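Local atomic coordinates of aminoglycoside-O-phosphotransferase VIII (Streptomyces rimosus, PDB entry 4H05), a protein that probably transfers phosphate from ATP to the 3'-hydroxyl of aminoglycoside antibiotics, giving resistance to them. Residues L65-E70 / C131-S136; A102-E107 / V196-R201; R216-S221 / A264-L269. All blocks are in the same frame, centred on the assembly; numbering follows the deposited sequence.

Contact 1. Residues L65-E70 / C131-S136; sequences LVWLAE and CPFDRS
Trp67 lays its indole against the loop residues Cys131, Pro132 and Phe133, and all three touch it. Pro132 sits over one face: its CD is 3.6 Å from the centroid of the five-membered ring and only 20° off the ring normal, a CH-pi contact in which CD comes closest to NE1. Farther along the indole, Cys131 meets the six-membered ring, its SG 3.7 Å from Trp67 CH2; the sulfur approaches obliquely, in a sulfur-aromatic contact. Phe133 completes the cluster from the root of the side chain. Its edge atom CE2 packs against Trp67 CB at 3.9 Å, and the two rings form an offset edge-to-face pair, with the Phe133 edge turned toward the indole face and the planes at 80°. A chi1 of 174° puts Trp67 CG beside the carbonyl carbon, from where the indole extends off helix 54-71 to the loop.

The loop is braced from within. Phe133 N donates to Cys131 SG at 3.4 Å in a nearly straight bond, tying the sulfur back to the chain. Farther on, Asp134 OD1 accepts from Ser136 N, making an Asx turn just ahead of helix 137-150, and Ser136 OG adds a second donor from the same face of the carboxylate; Asp134 OD2 forms a salt bridge with Arg216. The contact thus joins helix 54-71, which packs on strand 78-83 through Leu65 and Val66, to the loop between helices 109-124 and 137-150.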
loop_
_atom_site.group_PDB
_atom_site.type_symbol
_atom_site.label_atom_id
_atom_site.label_comp_id
_atom_site.label_asym_id
_atom_site.label_seq_id
_atom_site.Cartn_x
_atom_site.Cartn_y
_atom_site.Cartn_z
ATOM N N LEU A 65 -5.214 10.527 1.599
ATOM C CA LEU A 65 -4.125 11.046 2.458
ATOM C C LEU A 65 -4.564 12.178 3.453
ATOM O O LEU A 65 -4.096 12.298 4.647
ATOM C CB LEU A 65 -3.008 11.533 1.519
ATOM C CG LEU A 65 -1.594 10.941 1.380
ATOM C CD1 LEU A 65 -1.266 9.599 1.821
ATOM C CD2 LEU A 65 -1.024 11.089 -0.007
ATOM N N VAL A 66 -5.367 13.075 2.940
ATOM C CA VAL A 66 -5.875 14.214 3.672
ATOM C C VAL A 66 -6.820 13.742 4.738
ATOM O O VAL A 66 -6.834 14.246 5.859
ATOM C CB VAL A 66 -6.645 15.149 2.669
ATOM C CG1 VAL A 66 -7.469 16.141 3.419
ATOM C CG2 VAL A 66 -5.711 15.909 1.685
ATOM N N TRP A 67 -7.667 12.763 4.391
ATOM C CA TRP A 67 -8.586 12.273 5.386
ATOM C C TRP A 67 -7.864 11.512 6.468
ATOM O O TRP A 67 -8.089 11.758 7.662
ATOM C CB TRP A 67 -9.678 11.467 4.749
ATOM C CG TRP A 67 -10.569 10.831 5.706
ATOM C CD1 TRP A 67 -11.683 11.395 6.327
ATOM C CD2 TRP A 67 -10.463 9.484 6.234
ATOM N NE1 TRP A 67 -12.307 10.492 7.112
ATOM C CE2 TRP A 67 -11.606 9.324 7.153
ATOM C CE3 TRP A 67 -9.584 8.433 6.051
ATOM C CZ2 TRP A 67 -11.831 8.149 7.867
ATOM C CZ3 TRP A 67 -9.841 7.239 6.728
ATOM C CH2 TRP A 67 -10.934 7.111 7.653
ATOM N N LEU A 68 -6.921 10.669 6.079
ATOM C CA LEU A 68 -6.084 10.018 7.058
ATOM C C LEU A 68 -5.345 10.936 8.083
ATOM O O LEU A 68 -5.219 10.635 9.283
ATOM C CB LEU A 68 -5.111 9.121 6.336
ATOM C CG LEU A 68 -5.287 7.609 6.136
ATOM C CD1 LEU A 68 -6.466 6.859 6.727
ATOM C CD2 LEU A 68 -4.934 7.185 4.717
ATOM N N ALA A 69 -4.833 12.026 7.624
ATOM C CA ALA A 69 -4.177 13.002 8.500
ATOM C C ALA A 69 -5.224 13.528 9.426
ATOM O O ALA A 69 -4.960 13.702 10.577
ATOM C CB ALA A 69 -3.561 14.191 7.703
ATOM N N GLU A 70 -6.444 13.793 8.948
ATOM C CA GLU A 70 -7.344 14.442 9.867
ATOM C C GLU A 70 -7.713 13.420 10.902
ATOM O O GLU A 70 -7.771 13.756 12.060
ATOM C CB GLU A 70 -8.527 15.169 9.214
ATOM C CG GLU A 70 -9.893 14.557 9.508
ATOM C CD GLU A 70 -10.618 15.174 10.675
ATOM O OE1 GLU A 70 -11.635 14.525 11.037
ATOM O OE2 GLU A 70 -10.262 16.293 11.189
ATOM N N CYS A 131 -15.647 6.452 7.431
ATOM C CA CYS A 131 -14.626 6.483 6.398
ATOM C C CYS A 131 -15.320 6.745 5.095
ATOM O O CYS A 131 -16.236 6.052 4.759
ATOM C CB CYS A 131 -13.908 5.136 6.324
ATOM S SG CYS A 131 -12.666 5.147 5.014
ATOM N N PRO A 132 -14.879 7.739 4.331
ATOM C CA PRO A 132 -15.596 7.870 3.047
ATOM C C PRO A 132 -15.268 6.848 1.966
ATOM O O PRO A 132 -15.854 6.885 0.907
ATOM C CB PRO A 132 -15.202 9.271 2.520
ATOM C CG PRO A 132 -14.397 9.910 3.592
ATOM C CD PRO A 132 -14.106 8.922 4.697
ATOM N N PHE A 133 -14.282 6.002 2.163
ATOM C CA PHE A 133 -13.754 5.329 0.986
ATOM C C PHE A 133 -14.167 3.913 1.154
ATOM O O PHE A 133 -14.080 3.420 2.231
ATOM C CB PHE A 133 -12.245 5.489 0.896
ATOM C CG PHE A 133 -11.808 6.916 0.948
ATOM C CD1 PHE A 133 -12.068 7.766 -0.118
ATOM C CD2 PHE A 133 -11.238 7.427 2.100
ATOM C CE1 PHE A 133 -11.735 9.081 -0.044
ATOM C CE2 PHE A 133 -10.940 8.750 2.210
ATOM C CZ PHE A 133 -11.180 9.586 1.144
ATOM N N ASP A 134 -14.536 3.263 0.068
ATOM C CA ASP A 134 -14.997 1.901 0.075
ATOM C C ASP A 134 -13.961 1.085 -0.731
ATOM O O ASP A 134 -13.772 1.327 -1.908
ATOM C CB ASP A 134 -16.356 1.876 -0.722
ATOM C CG ASP A 134 -17.120 0.592 -0.583
ATOM O OD1 ASP A 134 -16.689 -0.351 0.099
ATOM O OD2 ASP A 134 -18.202 0.520 -1.181
ATOM N N ARG A 135 -13.335 0.075 -0.127
ATOM C CA ARG A 135 -12.609 -0.915 -0.870
ATOM C C ARG A 135 -13.072 -2.355 -0.541
ATOM O O ARG A 135 -12.250 -3.317 -0.430
ATOM C CB ARG A 135 -11.107 -0.756 -0.580
ATOM C CG ARG A 135 -10.240 -1.269 -1.745
ATOM C CD ARG A 135 -9.156 -2.237 -1.232
ATOM N NE ARG A 135 -8.407 -2.750 -2.384
ATOM C CZ ARG A 135 -7.591 -3.799 -2.374
ATOM N NH1 ARG A 135 -7.349 -4.485 -1.274
ATOM N NH2 ARG A 135 -7.031 -4.183 -3.499
ATOM N N SER A 136 -14.381 -2.530 -0.361
ATOM C CA SER A 136 -14.911 -3.828 0.019
ATOM C C SER A 136 -14.978 -4.764 -1.165
ATOM O O SER A 136 -14.652 -4.371 -2.284
ATOM C CB SER A 136 -16.299 -3.684 0.633
ATOM O OG SER A 136 -17.134 -3.053 -0.266
#

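Contact 2. Residues A102-E107 / V196-R201; sequences ARWPRE and VLLDPR
Trp104 drives the far rim of its indole into the bend where the chain leaves strand 196-198. The leading atom is CH2, 3.5 Å from Asp199 O, and this carbonyl oxygen lies at the ring edge, in its plane, where the aromatic C-H bonds point. Leu198 O is also near that plane, at 4.0 Å from Trp104 CH2. Pro200 adds backbone atoms on an oblique approach, its CA 3.7 Å from Trp104 CH2. Among side chains the touch is lighter: Leu198 CG meets Trp104 CZ2 at 4.1 Å, the leucine crossing the indole at a slant. Trp104 CG lies anti to the carbonyl carbon, beside the backbone N (chi1 -85°), which directs the indole toward this strand.

Strand 196-198 is the central strand of a small antiparallel three-stranded sheet, flanked by 98-99 and 205-208, and the indole meets the strand's last residue and the bend just beyond it. The polar corner of the ring is held by the first of those neighbours, because Trp104 NE1 donates to Pro99 O; Arg98 makes a cation-pi contact with the same indole, and Val112 of helix 109-124 packs on it.

The bend that receives the indole has its own brace. Asp199 OD2 accepts from Arg201 N at 2.7 Å, an Asx turn, and also from Thr202 N. The Arg201 bond is noticeably bent, with an N-H...O angle of 135°, and comes in on the anti side of the carboxylate.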
loop_
_atom_site.group_PDB
_atom_site.type_symbol
_atom_site.label_atom_id
_atom_site.label_comp_id
_atom_site.label_asym_id
_atom_site.label_seq_id
_atom_site.Cartn_x
_atom_site.Cartn_y
_atom_site.Cartn_z
ATOM N N ALA A 102 13.490 -1.984 4.443
ATOM C CA ALA A 102 14.952 -1.946 4.439
ATOM C C ALA A 102 15.433 -3.122 5.286
ATOM O O ALA A 102 14.632 -3.766 5.972
ATOM C CB ALA A 102 15.483 -0.634 4.993
ATOM N N ARG A 103 16.731 -3.422 5.198
ATOM C CA ARG A 103 17.346 -4.418 6.076
ATOM C C ARG A 103 17.612 -3.699 7.409
ATOM O O ARG A 103 18.450 -2.827 7.503
ATOM C CB ARG A 103 18.646 -4.978 5.460
ATOM C CG ARG A 103 19.311 -6.099 6.290
ATOM C CD ARG A 103 20.576 -6.770 5.682
ATOM N NE ARG A 103 21.552 -5.874 5.040
ATOM C CZ ARG A 103 22.223 -4.889 5.651
ATOM N NH1 ARG A 103 22.027 -4.606 6.935
ATOM N NH2 ARG A 103 23.088 -4.149 4.961
ATOM N N TRP A 104 16.879 -4.060 8.433
ATOM C CA TRP A 104 16.997 -3.419 9.694
ATOM C C TRP A 104 18.026 -4.157 10.550
ATOM O O TRP A 104 18.176 -5.389 10.415
ATOM C CB TRP A 104 15.622 -3.411 10.379
ATOM C CG TRP A 104 14.726 -2.277 9.980
ATOM C CD1 TRP A 104 13.970 -2.179 8.809
ATOM C CD2 TRP A 104 14.470 -1.025 10.703
ATOM N NE1 TRP A 104 13.338 -0.986 8.736
ATOM C CE2 TRP A 104 13.582 -0.243 9.851
ATOM C CE3 TRP A 104 14.880 -0.492 11.924
ATOM C CZ2 TRP A 104 13.105 1.009 10.232
ATOM C CZ3 TRP A 104 14.399 0.752 12.311
ATOM C CH2 TRP A 104 13.532 1.502 11.475
ATOM N N PRO A 105 18.703 -3.436 11.485
ATOM C CA PRO A 105 19.504 -4.141 12.474
ATOM C C PRO A 105 18.704 -5.258 13.105
ATOM O O PRO A 105 17.578 -5.057 13.548
ATOM C CB PRO A 105 19.847 -3.057 13.501
ATOM C CG PRO A 105 19.948 -1.846 12.670
ATOM C CD PRO A 105 18.810 -1.978 11.681
ATOM N N ARG A 106 19.310 -6.438 13.125
ATOM C CA ARG A 106 18.700 -7.640 13.641
ATOM C C ARG A 106 17.995 -7.456 14.973
ATOM O O ARG A 106 16.946 -8.006 15.218
ATOM C CB ARG A 106 19.790 -8.735 13.688
ATOM C CG ARG A 106 19.812 -9.597 14.931
ATOM C CD ARG A 106 21.114 -10.425 15.046
ATOM N NE ARG A 106 20.772 -11.735 15.601
ATOM C CZ ARG A 106 20.234 -12.718 14.881
ATOM N NH1 ARG A 106 20.033 -12.551 13.568
ATOM N NH2 ARG A 106 19.926 -13.878 15.470
ATOM N N GLU A 107 18.568 -6.648 15.848
ATOM C CA GLU A 107 18.020 -6.475 17.182
ATOM C C GLU A 107 16.837 -5.567 17.109
ATOM O O GLU A 107 16.318 -5.201 18.149
ATOM C CB GLU A 107 19.019 -5.793 18.142
ATOM C CG GLU A 107 20.496 -5.868 17.773
ATOM C CD GLU A 107 20.899 -4.897 16.668
ATOM O OE1 GLU A 107 20.676 -5.298 15.501
ATOM O OE2 GLU A 107 21.439 -3.771 16.940
ATOM N N VAL A 196 5.425 1.465 4.776
ATOM C CA VAL A 196 5.498 1.939 6.176
ATOM C C VAL A 196 6.936 2.339 6.503
ATOM O O VAL A 196 7.911 1.581 6.297
ATOM C CB VAL A 196 5.057 0.868 7.164
ATOM C CG1 VAL A 196 5.000 1.420 8.582
ATOM C CG2 VAL A 196 3.703 0.304 6.777
ATOM N N LEU A 197 7.066 3.572 6.936
ATOM C CA LEU A 197 8.357 4.089 7.254
ATOM C C LEU A 197 8.382 4.307 8.760
ATOM O O LEU A 197 7.344 4.511 9.400
ATOM C CB LEU A 197 8.591 5.397 6.511
ATOM C CG LEU A 197 9.082 5.290 5.051
ATOM C CD1 LEU A 197 7.940 5.687 4.194
ATOM C CD2 LEU A 197 10.236 6.174 4.658
ATOM N N LEU A 198 9.562 4.225 9.319
ATOM C CA LEU A 198 9.697 4.330 10.715
ATOM C C LEU A 198 11.007 4.993 11.190
ATOM O O LEU A 198 12.023 5.096 10.480
ATOM C CB LEU A 198 9.503 2.959 11.377
ATOM C CG LEU A 198 9.137 1.563 10.934
ATOM C CD1 LEU A 198 8.073 0.981 11.863
ATOM C CD2 LEU A 198 8.898 1.348 9.436
ATOM N N ASP A 199 10.980 5.473 12.412
ATOM C CA ASP A 199 12.146 6.229 12.902
ATOM C C ASP A 199 13.287 5.195 13.098
ATOM O O ASP A 199 13.039 4.156 13.696
ATOM C CB ASP A 199 11.732 6.917 14.211
ATOM C CG ASP A 199 12.887 7.601 14.909
ATOM O OD1 ASP A 199 12.933 8.813 14.865
ATOM O OD2 ASP A 199 13.744 6.910 15.434
ATOM N N PRO A 200 14.492 5.436 12.581
ATOM C CA PRO A 200 15.543 4.382 12.737
ATOM C C PRO A 200 15.987 4.132 14.184
ATOM O O PRO A 200 16.478 3.043 14.506
ATOM C CB PRO A 200 16.727 4.853 11.869
ATOM C CG PRO A 200 16.244 6.069 11.139
ATOM C CD PRO A 200 14.854 6.470 11.593
ATOM N N ARG A 201 15.707 5.069 15.079
ATOM C CA ARG A 201 16.068 4.902 16.471
ATOM C C ARG A 201 14.982 4.278 17.266
ATOM O O ARG A 201 15.256 3.387 18.031
ATOM C CB ARG A 201 16.423 6.261 17.032
ATOM C CG ARG A 201 17.088 6.260 18.395
ATOM C CD ARG A 201 17.072 7.693 18.955
ATOM N NE ARG A 201 16.552 7.547 20.281
ATOM C CZ ARG A 201 15.546 8.211 20.843
ATOM N NH1 ARG A 201 14.947 9.233 20.259
ATOM N NH2 ARG A 201 15.197 7.874 22.088
#

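Contact 3. Residues R216-S221 / A264-L269; sequences RADRHS and AFYRLL
Tyr266 OH is gripped by two waters, each of which bridges it to Asp218 across the contact. The first water lies 2.8 Å from Tyr266 OH, in the plane of the ring, accepts from it and donates to Asp218 OD2; the second donates to Tyr266 OH at 2.9 Å and in turn accepts from Asp218 N. The phenol thus serves as both donor and acceptor, with side chain and backbone of one aspartate at the far ends of its bridges. No direct hydrogen bond crosses between the segments, although Asp218 CB lies 3.4 Å from Tyr266 OH.

The ring itself is sandwiched. Ser221 N sits 3.7 Å above one face, toward the rim, and Phe265 CD2 covers the opposite face over its centre. His220 CB packs on Tyr266 CD2 at 3.8 Å, while Ser221 CB reaches Tyr266 CD1. Tyr266 CG, anti to the carbonyl carbon (chi1 -71°), swings the ring from helix 260-270 over the 218-221 turn.

That turn is drawn tight: Asp218 O accepts both OG and N of Ser221, from opposite faces of its carbonyl plane. Lys262 forms a salt bridge with Asp218 OD2, which would be expected to stabilise the carboxylate's negative charge. Asp218 OD1, whose exact placement is less certain, accepts from His220 N, a capping bond where strand 215-218 gives way to helix 220-230, and Tyr266 packs helix 260-270 against this buried strand-to-helix junction.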
loop_
_atom_site.group_PDB
_atom_site.type_symbol
_atom_site.label_atom_id
_atom_site.label_comp_id
_atom_site.label_asym_id
_atom_site.label_seq_id
_atom_site.Cartn_x
_atom_site.Cartn_y
_atom_site.Cartn_z
ATOM N N ARG A 216 -12.867 0.962 3.459
ATOM C CA ARG A 216 -13.355 -0.156 4.218
ATOM C C ARG A 216 -13.265 -1.492 3.473
ATOM O O ARG A 216 -13.510 -1.618 2.234
ATOM C CB ARG A 216 -14.718 0.127 4.805
ATOM C CG ARG A 216 -15.830 0.389 3.873
ATOM C CD ARG A 216 -16.850 1.399 4.470
ATOM N NE ARG A 216 -17.669 1.905 3.371
ATOM C CZ ARG A 216 -18.463 1.112 2.667
ATOM N NH1 ARG A 216 -18.590 -0.179 3.007
ATOM N NH2 ARG A 216 -19.130 1.599 1.624
ATOM N N ALA A 217 -12.835 -2.480 4.239
ATOM C CA ALA A 217 -12.666 -3.831 3.770
ATOM C C ALA A 217 -12.437 -4.748 4.979
ATOM O O ALA A 217 -12.339 -4.311 6.115
ATOM C CB ALA A 217 -11.476 -3.950 2.826
ATOM N N ASP A 218 -12.424 -6.033 4.731
ATOM C CA ASP A 218 -12.106 -6.957 5.817
ATOM C C ASP A 218 -10.760 -6.634 6.294
ATOM O O ASP A 218 -9.831 -6.622 5.495
ATOM C CB ASP A 218 -12.053 -8.391 5.283
ATOM C CG ASP A 218 -12.196 -9.427 6.384
ATOM O OD1 ASP A 218 -11.257 -9.510 7.180
ATOM O OD2 ASP A 218 -13.242 -10.138 6.422
ATOM N N ARG A 219 -10.602 -6.460 7.586
ATOM C CA ARG A 219 -9.262 -6.362 8.152
ATOM C C ARG A 219 -8.293 -7.389 7.619
ATOM O O ARG A 219 -7.080 -7.090 7.554
ATOM C CB ARG A 219 -9.290 -6.470 9.684
ATOM C CG ARG A 219 -9.638 -7.892 10.202
ATOM C CD ARG A 219 -9.888 -7.967 11.678
ATOM N NE ARG A 219 -11.056 -7.215 12.058
ATOM C CZ ARG A 219 -11.076 -6.133 12.833
ATOM N NH1 ARG A 219 -9.985 -5.606 13.356
ATOM N NH2 ARG A 219 -12.237 -5.574 13.081
ATOM N N HIS A 220 -8.739 -8.593 7.259
ATOM C CA HIS A 220 -7.787 -9.588 6.681
ATOM C C HIS A 220 -7.176 -9.097 5.397
ATOM O O HIS A 220 -6.109 -9.566 4.940
ATOM C CB HIS A 220 -8.433 -10.989 6.554
ATOM C CG HIS A 220 -8.781 -11.609 7.887
ATOM N ND1 HIS A 220 -7.982 -12.541 8.485
ATOM C CD2 HIS A 220 -9.783 -11.349 8.768
ATOM C CE1 HIS A 220 -8.484 -12.844 9.691
ATOM N NE2 HIS A 220 -9.606 -12.162 9.842
ATOM N N SER A 221 -7.772 -8.098 4.762
ATOM C CA SER A 221 -7.081 -7.567 3.556
ATOM C C SER A 221 -5.733 -6.947 3.902
ATOM O O SER A 221 -4.879 -6.789 3.016
ATOM C CB SER A 221 -7.941 -6.475 2.875
ATOM O OG SER A 221 -8.278 -5.494 3.851
ATOM N N ALA A 264 -5.661 -16.431 2.940
ATOM C CA ALA A 264 -5.450 -17.046 1.631
ATOM C C ALA A 264 -6.216 -16.278 0.555
ATOM O O ALA A 264 -5.637 -15.922 -0.477
ATOM C CB ALA A 264 -5.760 -18.541 1.648
ATOM N N PHE A 265 -7.446 -15.889 0.885
ATOM C CA PHE A 265 -8.295 -15.193 -0.039
ATOM C C PHE A 265 -7.736 -13.831 -0.343
ATOM O O PHE A 265 -7.669 -13.455 -1.481
ATOM C CB PHE A 265 -9.717 -15.031 0.458
ATOM C CG PHE A 265 -10.570 -14.269 -0.521
ATOM C CD1 PHE A 265 -11.100 -14.894 -1.629
ATOM C CD2 PHE A 265 -10.754 -12.912 -0.384
ATOM C CE1 PHE A 265 -11.832 -14.202 -2.556
ATOM C CE2 PHE A 265 -11.502 -12.199 -1.273
ATOM C CZ PHE A 265 -12.040 -12.832 -2.387
ATOM N N TYR A 266 -7.231 -13.124 0.645
ATOM C CA TYR A 266 -6.761 -11.758 0.386
ATOM C C TYR A 266 -5.374 -11.735 -0.210
ATOM O O TYR A 266 -5.023 -10.808 -0.939
ATOM C CB TYR A 266 -6.966 -10.841 1.638
ATOM C CG TYR A 266 -8.454 -10.523 1.875
ATOM C CD1 TYR A 266 -9.129 -9.639 1.033
ATOM C CD2 TYR A 266 -9.179 -11.121 2.878
ATOM C CE1 TYR A 266 -10.451 -9.383 1.182
ATOM C CE2 TYR A 266 -10.557 -10.852 3.043
ATOM C CZ TYR A 266 -11.161 -10.031 2.136
ATOM O OH TYR A 266 -12.443 -9.776 2.222
ATOM N N ARG A 267 -4.607 -12.812 -0.041
ATOM C CA ARG A 267 -3.391 -12.979 -0.810
ATOM C C ARG A 267 -3.707 -13.217 -2.294
ATOM O O ARG A 267 -2.960 -12.752 -3.151
ATOM C CB ARG A 267 -2.510 -14.163 -0.308
ATOM C CG ARG A 267 -1.569 -13.941 0.892
ATOM C CD ARG A 267 -0.521 -15.111 1.054
ATOM N NE ARG A 267 -1.015 -15.748 2.241
ATOM C CZ ARG A 267 -1.626 -16.909 2.377
ATOM N NH1 ARG A 267 -1.678 -17.813 1.436
ATOM N NH2 ARG A 267 -2.148 -17.158 3.565
ATOM N N LEU A 268 -4.749 -13.995 -2.576
ATOM C CA LEU A 268 -5.178 -14.281 -3.943
ATOM C C LEU A 268 -5.769 -13.041 -4.600
ATOM O O LEU A 268 -5.409 -12.655 -5.745
ATOM C CB LEU A 268 -6.221 -15.429 -3.955
ATOM C CG LEU A 268 -6.952 -15.634 -5.263
ATOM C CD1 LEU A 268 -6.005 -16.059 -6.413
ATOM C CD2 LEU A 268 -8.137 -16.617 -5.008
ATOM N N LEU A 269 -6.629 -12.359 -3.865
ATOM C CA LEU A 269 -7.116 -11.067 -4.426
ATOM C C LEU A 269 -6.010 -10.138 -4.910
ATOM O O LEU A 269 -6.128 -9.444 -5.965
ATOM C CB LEU A 269 -8.010 -10.362 -3.404
ATOM C CG LEU A 269 -8.622 -9.031 -3.839
ATOM C CD1 LEU A 269 -9.551 -9.269 -5.042
ATOM C CD2 LEU A 269 -9.324 -8.342 -2.639
HETATM O O HOH W 1 -13.783 -11.216 4.158
HETATM O O HOH W 2 -13.063 -6.988 2.162
#

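In the fold
Contacts 1 and 3 are continuous although their centres lie 18 Å apart: Arg216 pairs with the loop 131-136 through its backbone, its N 3.0 Å from Phe133 O and its O 2.9 Å from Arg135 N, both probable hydrogen bonds. The loop on which the indole of contact 1 packs is thus bonded to the strand residue that opens contact 3. Contact 2 stands apart, its nearest atoms about 10 Å from contact 1 and about 12 Å from contact 3. The side chain of Leu198 is about 9 Å from that of Asn195, a predicted magnesium ligand, and that of Ser221 about 9 Å from that of Asp190, the predicted proton acceptor; contact 1 lies away from the predicted sites.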